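Local coordinates for protein acetyltransferase, GNAT family (Streptococcus pneumoniae, PDB 2ATR) that is of unknown function but, as a member of the GNAT family, probably transfers an acetyl group from acetyl-coenzyme A to an acceptor not yet identified, at residues T105-E109 / K110-F114; P76-Q79 / R80-I83; E8-L12 / E13-H17. All coordinates share one frame; numbering follows the deposited sequence.

Interactions 1 and 2 are neighbours in the GNAT domain, at the starts of helices 109-117 and 83-92, with centres about 15 Å apart. They touch through Lys-110, whose CE packs 3.5 Å from Arg-80 NH2 and whose NZ lies 3.6 Å from Gln-79 OE1. Interaction 2 holds the glycine-containing loop that in relatives grips the pyrophosphate of acetyl-coenzyme A, so its Gln-79 to Gly-82 run probably faces the cofactor site. Interaction 3, at the start of helix 12-20, stands apart: its centre is about 20 Å from that of interaction 2 and about 26 Å from that of interaction 1, across the chain's centre.

Interaction 1 of 3, residues T105-E109 / K110-F114; sequences TEETE and KNVGF
Thr-108 and Asn-111 meet at an N-cap, the start of helix 109-117 that follows strand 100-102 in the GNAT fold. The Thr-108 hydroxyl sits between its own backbone N and carbonyl carbon (chi1 71°), a rotamer that swings OG1 over the first turn. There it accepts a hydrogen bond from Asn-111 N at 3.1 Å, which is close to straight with an N-H...O angle of 163°. One of the amide hydrogens at the start of the helix thus finds a side-chain acceptor.

The Asn-111 side chain crosses that of Thr-108 at a slant and leans back toward the preceding loop. Its CG stands beside the backbone N (chi1 -78°), and this turns the carboxamide toward Thr-105 and Glu-106, with ND2 as the atom that touches them. ND2 makes a weak hydrogen bond to Glu-106 O at 3.3 Å, and it lies 3.0 Å from Thr-105 OG1. Glu-106 O also accepts a weak bond from Thr-108 N, closing an inverse gamma turn centred on Glu-107. The same oxygen thus takes two weak bonds, one within the turn and one from the side-chain carboxamide of Asn-111.

Behind the cap the helical bonds take over. Val-112 N donates to Thr-108 O at 2.9 Å, and Gly-113 N to Glu-109 O. On the flank of this turn, Val-112 CG2 packs loosely against the CG methylene of Glu-107, and both side chains touch Ile-122. A water lies beside the cap, 2.8 Å from Thr-108 OG1, and donates a weak bond to Asn-111 OD1 at 3.4 Å.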
loop_
_atom_site.group_PDB
_atom_site.type_symbol
_atom_site.label_atom_id
_atom_site.label_comp_id
_atom_site.label_asym_id
_atom_site.label_seq_id
_atom_site.Cartn_x
_atom_site.Cartn_y
_atom_site.Cartn_z
ATOM N N THR A 105 -7.099 -6.108 -4.446
ATOM C CA THR A 105 -6.272 -5.899 -5.627
ATOM C C THR A 105 -6.963 -6.304 -6.938
ATOM O O THR A 105 -7.903 -7.115 -6.902
ATOM C CB THR A 105 -4.831 -6.538 -5.459
ATOM O OG1 THR A 105 -4.025 -6.123 -6.545
ATOM C CG2 THR A 105 -4.864 -8.097 -5.396
ATOM N N GLU A 106 -6.504 -5.768 -8.100
ATOM C CA GLU A 106 -6.947 -6.332 -9.382
ATOM C C GLU A 106 -6.561 -7.781 -9.414
ATOM O O GLU A 106 -5.465 -8.162 -8.988
ATOM C CB GLU A 106 -6.328 -5.619 -10.600
ATOM C CG GLU A 106 -6.857 -4.261 -10.763
ATOM C CD GLU A 106 -6.199 -3.518 -11.921
ATOM O OE1 GLU A 106 -5.665 -4.191 -12.843
ATOM O OE2 GLU A 106 -6.226 -2.261 -11.886
ATOM N N GLU A 107 -7.462 -8.636 -9.853
ATOM C CA GLU A 107 -7.175 -10.028 -9.668
ATOM C C GLU A 107 -6.408 -10.564 -10.865
ATOM O O GLU A 107 -6.940 -11.291 -11.692
ATOM C CB GLU A 107 -8.435 -10.819 -9.255
ATOM C CG GLU A 107 -8.290 -12.337 -9.190
ATOM C CD GLU A 107 -9.546 -12.971 -8.577
ATOM O OE1 GLU A 107 -10.658 -12.424 -8.843
ATOM O OE2 GLU A 107 -9.382 -13.962 -7.812
ATOM N N THR A 108 -5.137 -10.168 -10.966
ATOM C CA THR A 108 -4.255 -10.672 -12.024
ATOM C C THR A 108 -3.226 -11.657 -11.484
ATOM O O THR A 108 -2.856 -11.656 -10.298
ATOM C CB THR A 108 -3.497 -9.514 -12.737
ATOM O OG1 THR A 108 -2.525 -8.981 -11.844
ATOM C CG2 THR A 108 -4.465 -8.371 -13.131
ATOM N N GLU A 109 -2.702 -12.474 -12.380
ATOM C CA GLU A 109 -1.711 -13.459 -11.993
ATOM C C GLU A 109 -0.514 -12.812 -11.282
ATOM O O GLU A 109 -0.032 -13.314 -10.285
ATOM C CB GLU A 109 -1.304 -14.244 -13.257
ATOM C CG GLU A 109 -0.146 -15.174 -13.090
ATOM C CD GLU A 109 0.074 -15.960 -14.357
ATOM O OE1 GLU A 109 0.210 -15.319 -15.428
ATOM O OE2 GLU A 109 0.069 -17.202 -14.279
ATOM N N LYS A 110 -0.093 -11.648 -11.762
ATOM C CA LYS A 110 1.029 -10.895 -11.183
ATOM C C LYS A 110 0.757 -10.346 -9.789
ATOM O O LYS A 110 1.612 -10.443 -8.876
ATOM C CB LYS A 110 1.375 -9.719 -12.094
ATOM C CG LYS A 110 2.482 -8.859 -11.551
ATOM C CD LYS A 110 2.786 -7.664 -12.467
ATOM C CE LYS A 110 4.140 -7.078 -12.081
ATOM N NZ LYS A 110 3.992 -5.842 -11.242
ATOM N N ASN A 111 -0.414 -9.726 -9.628
ATOM C CA ASN A 111 -0.775 -9.118 -8.352
ATOM C C ASN A 111 -0.969 -10.186 -7.321
ATOM O O ASN A 111 -0.443 -10.082 -6.221
ATOM C CB ASN A 111 -2.030 -8.282 -8.470
ATOM C CG ASN A 111 -1.766 -6.937 -9.115
ATOM O OD1 ASN A 111 -0.613 -6.573 -9.387
ATOM N ND2 ASN A 111 -2.824 -6.171 -9.309
ATOM N N VAL A 112 -1.705 -11.218 -7.697
ATOM C CA VAL A 112 -2.078 -12.241 -6.754
ATOM C C VAL A 112 -0.825 -13.002 -6.382
ATOM O O VAL A 112 -0.612 -13.249 -5.184
ATOM C CB VAL A 112 -3.261 -13.122 -7.200
ATOM C CG1 VAL A 112 -3.412 -14.395 -6.266
ATOM C CG2 VAL A 112 -4.549 -12.304 -7.170
ATOM N N GLY A 113 0.023 -13.332 -7.375
ATOM C CA GLY A 113 1.260 -14.075 -7.095
ATOM C C GLY A 113 2.163 -13.275 -6.154
ATOM O O GLY A 113 2.740 -13.832 -5.232
ATOM N N PHE A 114 2.263 -11.961 -6.352
ATOM C CA PHE A 114 3.050 -11.110 -5.462
ATOM C C PHE A 114 2.544 -11.079 -3.987
ATOM O O PHE A 114 3.330 -11.283 -3.060
ATOM C CB PHE A 114 3.243 -9.691 -5.994
ATOM C CG PHE A 114 3.764 -8.721 -4.926
ATOM C CD1 PHE A 114 5.111 -8.738 -4.560
ATOM C CD2 PHE A 114 2.912 -7.827 -4.273
ATOM C CE1 PHE A 114 5.604 -7.863 -3.561
ATOM C CE2 PHE A 114 3.398 -6.986 -3.272
ATOM C CZ PHE A 114 4.753 -7.016 -2.931
HETATM O O HOH W 1 -0.988 -6.874 -12.726
#

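Interaction 2 of 3, residues P76-Q79 / R80-I83; sequences PSYQ and RQGI
The phenol ring of Tyr-78 meets both Gln-81 and Ile-83 at a slant. The carboxamide of Gln-81 is the other flat group, tilted 31° from the ring plane, and brings its NE2 to 4.1 Å from Tyr-78 CD1. With CG of Gln-81 set between its backbone N and carbonyl carbon (chi1 66°) and the chain straight at the next bond, the amide is carried back across the turn toward the ring. Beyond the two segments, the ring's hydroxyl is hydrogen-bonded to Asp-49 OD2, so Tyr-78 is held at its far end as well as at its base.

The closest side-chain approach is apolar. Ile-83 CD1, at the end of an extended arm, comes to 3.6 Å from Tyr-78 CB and also reaches CD1 of the ring, at 3.9 Å. Ile-83 is buried, and beyond this contact it touches Val-74 of strand 66-74 and Ile-2 of strand 2-7.

Between them the backbone makes a tight bend in which Gln-79, Arg-80 and Gly-82 all have positive phi, and Gly-82 is the N-cap of helix 83-92. Its carbonyl oxygen is hydrogen-bonded to Ser-86 OG. Gln-79 to Ile-83 falls in the Gln/Arg-x-x-Gly-x-Gly/Ala signature of GNAT enzymes, where such a loop binds the pyrophosphate of acetyl-coenzyme A through backbone amides at the helix start. No hydrogen bond joins the two halves, and Tyr-78 and Ile-83 meet by apolar contact; as in relatives, the amides of the loop probably bind the pyrophosphate.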
loop_
_atom_site.group_PDB
_atom_site.type_symbol
_atom_site.label_atom_id
_atom_site.label_comp_id
_atom_site.label_asym_id
_atom_site.label_seq_id
_atom_site.Cartn_x
_atom_site.Cartn_y
_atom_site.Cartn_z
ATOM N N PRO A 76 6.699 2.088 -12.248
ATOM C CA PRO A 76 6.663 0.932 -13.107
ATOM C C PRO A 76 7.969 0.785 -13.777
ATOM O O PRO A 76 8.213 -0.237 -14.375
ATOM C CB PRO A 76 5.543 1.263 -14.128
ATOM C CG PRO A 76 4.680 2.224 -13.415
ATOM C CD PRO A 76 5.653 3.070 -12.621
ATOM N N SER A 77 8.836 1.797 -13.640
ATOM C CA SER A 77 10.160 1.740 -14.258
ATOM C C SER A 77 11.185 0.980 -13.391
ATOM O O SER A 77 12.135 0.415 -13.942
ATOM C CB SER A 77 10.637 3.126 -14.789
ATOM O OG SER A 77 10.381 4.197 -13.924
ATOM N N TYR A 78 10.973 0.965 -12.061
ATOM C CA TYR A 78 11.710 0.135 -11.086
ATOM C C TYR A 78 10.934 -1.188 -10.998
ATOM O O TYR A 78 10.294 -1.584 -11.986
ATOM C CB TYR A 78 11.817 0.846 -9.700
ATOM C CG TYR A 78 12.738 2.083 -9.703
ATOM C CD1 TYR A 78 13.999 2.037 -9.116
ATOM C CD2 TYR A 78 12.346 3.273 -10.338
ATOM C CE1 TYR A 78 14.855 3.127 -9.153
ATOM C CE2 TYR A 78 13.172 4.386 -10.359
ATOM C CZ TYR A 78 14.446 4.306 -9.785
ATOM O OH TYR A 78 15.289 5.405 -9.814
ATOM N N GLN A 79 10.950 -1.886 -9.859
ATOM C CA GLN A 79 10.082 -3.117 -9.726
ATOM C C GLN A 79 10.835 -4.367 -10.101
ATOM O O GLN A 79 11.869 -4.298 -10.760
ATOM C CB GLN A 79 8.828 -3.061 -10.611
ATOM C CG GLN A 79 7.569 -2.360 -10.042
ATOM C CD GLN A 79 6.385 -2.474 -10.988
ATOM O OE1 GLN A 79 6.407 -3.266 -11.953
ATOM N NE2 GLN A 79 5.341 -1.708 -10.726
ATOM N N ARG A 80 10.295 -5.515 -9.690
ATOM C CA ARG A 80 10.952 -6.826 -9.842
ATOM C C ARG A 80 12.365 -6.908 -9.220
ATOM O O ARG A 80 13.113 -7.848 -9.491
ATOM C CB ARG A 80 10.893 -7.319 -11.307
ATOM C CG ARG A 80 9.467 -7.752 -11.733
ATOM C CD ARG A 80 9.392 -8.263 -13.183
ATOM N NE ARG A 80 8.009 -8.381 -13.682
ATOM C CZ ARG A 80 7.399 -7.493 -14.482
ATOM N NH1 ARG A 80 8.037 -6.388 -14.888
ATOM N NH2 ARG A 80 6.139 -7.702 -14.874
ATOM N N GLN A 81 12.714 -5.926 -8.380
ATOM C CA GLN A 81 13.953 -5.955 -7.566
ATOM C C GLN A 81 13.655 -5.819 -6.064
ATOM O O GLN A 81 14.492 -5.326 -5.263
ATOM C CB GLN A 81 14.974 -4.906 -8.033
ATOM C CG GLN A 81 14.584 -3.439 -7.847
ATOM C CD GLN A 81 15.620 -2.502 -8.491
ATOM O OE1 GLN A 81 16.747 -2.373 -7.999
ATOM N NE2 GLN A 81 15.232 -1.847 -9.594
ATOM N N GLY A 82 12.447 -6.259 -5.689
ATOM C CA GLY A 82 12.094 -6.418 -4.304
ATOM C C GLY A 82 11.711 -5.148 -3.570
ATOM O O GLY A 82 11.677 -5.167 -2.360
ATOM N N ILE A 83 11.417 -4.067 -4.291
ATOM C CA ILE A 83 10.966 -2.797 -3.660
ATOM C C ILE A 83 9.602 -2.918 -2.969
ATOM O O ILE A 83 9.439 -2.489 -1.855
ATOM C CB ILE A 83 10.955 -1.573 -4.638
ATOM C CG1 ILE A 83 12.345 -1.390 -5.306
ATOM C CG2 ILE A 83 10.571 -0.256 -3.862
ATOM C CD1 ILE A 83 12.417 -0.192 -6.303
#

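Interaction 3 of 3, residues E8-L12 / E13-H17; sequences EIVKL and EDVLH
Leu-12 O receives two backbone N-H groups at the start of helix 12-20: a bond from Val-15 N at 2.8 Å, and a short but weak one from Leu-16 N, bent to 124°. One residue earlier, Lys-11 O accepts from Asp-14 N at 3.2 Å.

Charged side chains gather on the exposed side of this turn. Lys-11, kinked at its third torsion (-59°), crosses Glu-13 obliquely and places NZ in a long salt bridge, 3.7 Å from Glu-13 OE1. The carboxylate folds back over the lysine because Glu-13 kinks at its second torsion (chi2 98°), and the same oxygen also rests against Lys-11 CB and CD. Asp-14 OD2 is 4.3 Å from NZ, too far for a salt bridge, although its charge probably adds to the pull on the ammonium group. Both acids lie in the first turn, where negative charge would suit the helix dipole.

Apolar groups lie away from these charges. Leu-12 and Leu-16, one turn apart, cross at a slant and press CD1 against CD1 at 3.5 Å, tighter than usual for two methyl groups. Val-10 and Val-15 meet at about a right angle, their CG1 methyls 3.7 Å apart. Leu-12 packs on Leu-34 and Leu-38 of helix 33-38, while Val-10 and Val-15 rest on Ile-44 and Leu-46 of strand 43-49 and His-17 NE2 is hydrogen-bonded to Val-53 O of strand 52-61, so the turn bridges a helix and the sheet.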
loop_
_atom_site.group_PDB
_atom_site.type_symbol
_atom_site.label_atom_id
_atom_site.label_comp_id
_atom_site.label_asym_id
_atom_site.label_seq_id
_atom_site.Cartn_x
_atom_site.Cartn_y
_atom_site.Cartn_z
ATOM N N GLU A 8 6.738 10.484 8.870
ATOM C CA GLU A 8 5.765 11.007 9.832
ATOM C C GLU A 8 4.816 12.050 9.195
ATOM O O GLU A 8 3.601 11.969 9.324
ATOM C CB GLU A 8 6.472 11.566 11.078
ATOM C CG GLU A 8 7.967 11.899 10.869
ATOM C CD GLU A 8 8.696 12.150 12.186
ATOM O OE1 GLU A 8 8.576 11.298 13.113
ATOM O OE2 GLU A 8 9.392 13.194 12.293
ATOM N N ILE A 9 5.378 13.015 8.490
ATOM C CA ILE A 9 4.570 13.906 7.670
ATOM C C ILE A 9 4.872 13.672 6.184
ATOM O O ILE A 9 6.033 13.738 5.735
ATOM C CB ILE A 9 4.754 15.394 8.054
ATOM C CG1 ILE A 9 4.465 15.634 9.543
ATOM C CG2 ILE A 9 3.850 16.301 7.187
ATOM C CD1 ILE A 9 5.192 16.918 10.115
ATOM N N VAL A 10 3.822 13.367 5.423
ATOM C CA VAL A 10 3.957 13.239 3.982
ATOM C C VAL A 10 3.014 14.232 3.358
ATOM O O VAL A 10 1.790 14.161 3.564
ATOM C CB VAL A 10 3.651 11.825 3.442
ATOM C CG1 VAL A 10 3.972 11.726 1.913
ATOM C CG2 VAL A 10 4.431 10.809 4.179
ATOM N N LYS A 11 3.615 15.166 2.624
ATOM C CA LYS A 11 2.899 16.177 1.845
ATOM C C LYS A 11 2.679 15.627 0.440
ATOM O O LYS A 11 3.539 14.952 -0.106
ATOM C CB LYS A 11 3.701 17.497 1.798
ATOM C CG LYS A 11 3.551 18.406 3.056
ATOM C CD LYS A 11 4.367 19.738 2.922
ATOM C CE LYS A 11 5.876 19.475 2.711
ATOM N NZ LYS A 11 6.596 20.552 1.951
ATOM N N LEU A 12 1.512 15.914 -0.132
ATOM C CA LEU A 12 1.125 15.352 -1.422
ATOM C C LEU A 12 2.098 15.696 -2.577
ATOM O O LEU A 12 2.443 14.822 -3.391
ATOM C CB LEU A 12 -0.322 15.751 -1.732
ATOM C CG LEU A 12 -0.982 15.463 -3.086
ATOM C CD1 LEU A 12 -0.853 14.018 -3.524
ATOM C CD2 LEU A 12 -2.438 15.835 -2.972
ATOM N N GLU A 13 2.582 16.938 -2.612
ATOM C CA GLU A 13 3.577 17.374 -3.631
ATOM C C GLU A 13 4.728 16.414 -3.789
ATOM O O GLU A 13 5.155 16.135 -4.930
ATOM C CB GLU A 13 4.169 18.745 -3.306
ATOM C CG GLU A 13 3.138 19.801 -2.922
ATOM C CD GLU A 13 3.021 19.940 -1.420
ATOM O OE1 GLU A 13 4.089 20.020 -0.750
ATOM O OE2 GLU A 13 1.872 19.970 -0.912
ATOM N N ASP A 14 5.220 15.886 -2.662
ATOM C CA ASP A 14 6.387 14.987 -2.697
ATOM C C ASP A 14 6.040 13.588 -3.228
ATOM O O ASP A 14 6.929 12.832 -3.635
ATOM C CB ASP A 14 7.072 14.904 -1.318
ATOM C CG ASP A 14 7.362 16.316 -0.700
ATOM O OD1 ASP A 14 7.765 17.250 -1.454
ATOM O OD2 ASP A 14 7.154 16.494 0.537
ATOM N N VAL A 15 4.757 13.230 -3.236
ATOM C CA VAL A 15 4.379 11.880 -3.698
ATOM C C VAL A 15 3.403 11.839 -4.877
ATOM O O VAL A 15 3.103 10.763 -5.385
ATOM C CB VAL A 15 3.806 11.029 -2.569
ATOM C CG1 VAL A 15 4.922 10.751 -1.520
ATOM C CG2 VAL A 15 2.578 11.729 -1.960
ATOM N N LEU A 16 2.932 13.002 -5.305
ATOM C CA LEU A 16 1.899 13.062 -6.357
ATOM C C LEU A 16 2.357 12.399 -7.628
ATOM O O LEU A 16 1.567 11.727 -8.293
ATOM C CB LEU A 16 1.455 14.496 -6.626
ATOM C CG LEU A 16 0.235 14.697 -7.547
ATOM C CD1 LEU A 16 -1.021 14.046 -6.998
ATOM C CD2 LEU A 16 0.016 16.185 -7.778
ATOM N N HIS A 17 3.633 12.549 -7.964
ATOM C CA HIS A 17 4.208 11.823 -9.111
ATOM C C HIS A 17 3.995 10.300 -9.050
ATOM O O HIS A 17 3.842 9.634 -10.067
ATOM C CB HIS A 17 5.706 12.181 -9.313
ATOM C CG HIS A 17 6.619 11.624 -8.262
ATOM N ND1 HIS A 17 6.643 12.115 -6.981
ATOM C CD2 HIS A 17 7.559 10.647 -8.319
ATOM C CE1 HIS A 17 7.519 11.424 -6.272
ATOM N NE2 HIS A 17 8.098 10.538 -7.066
#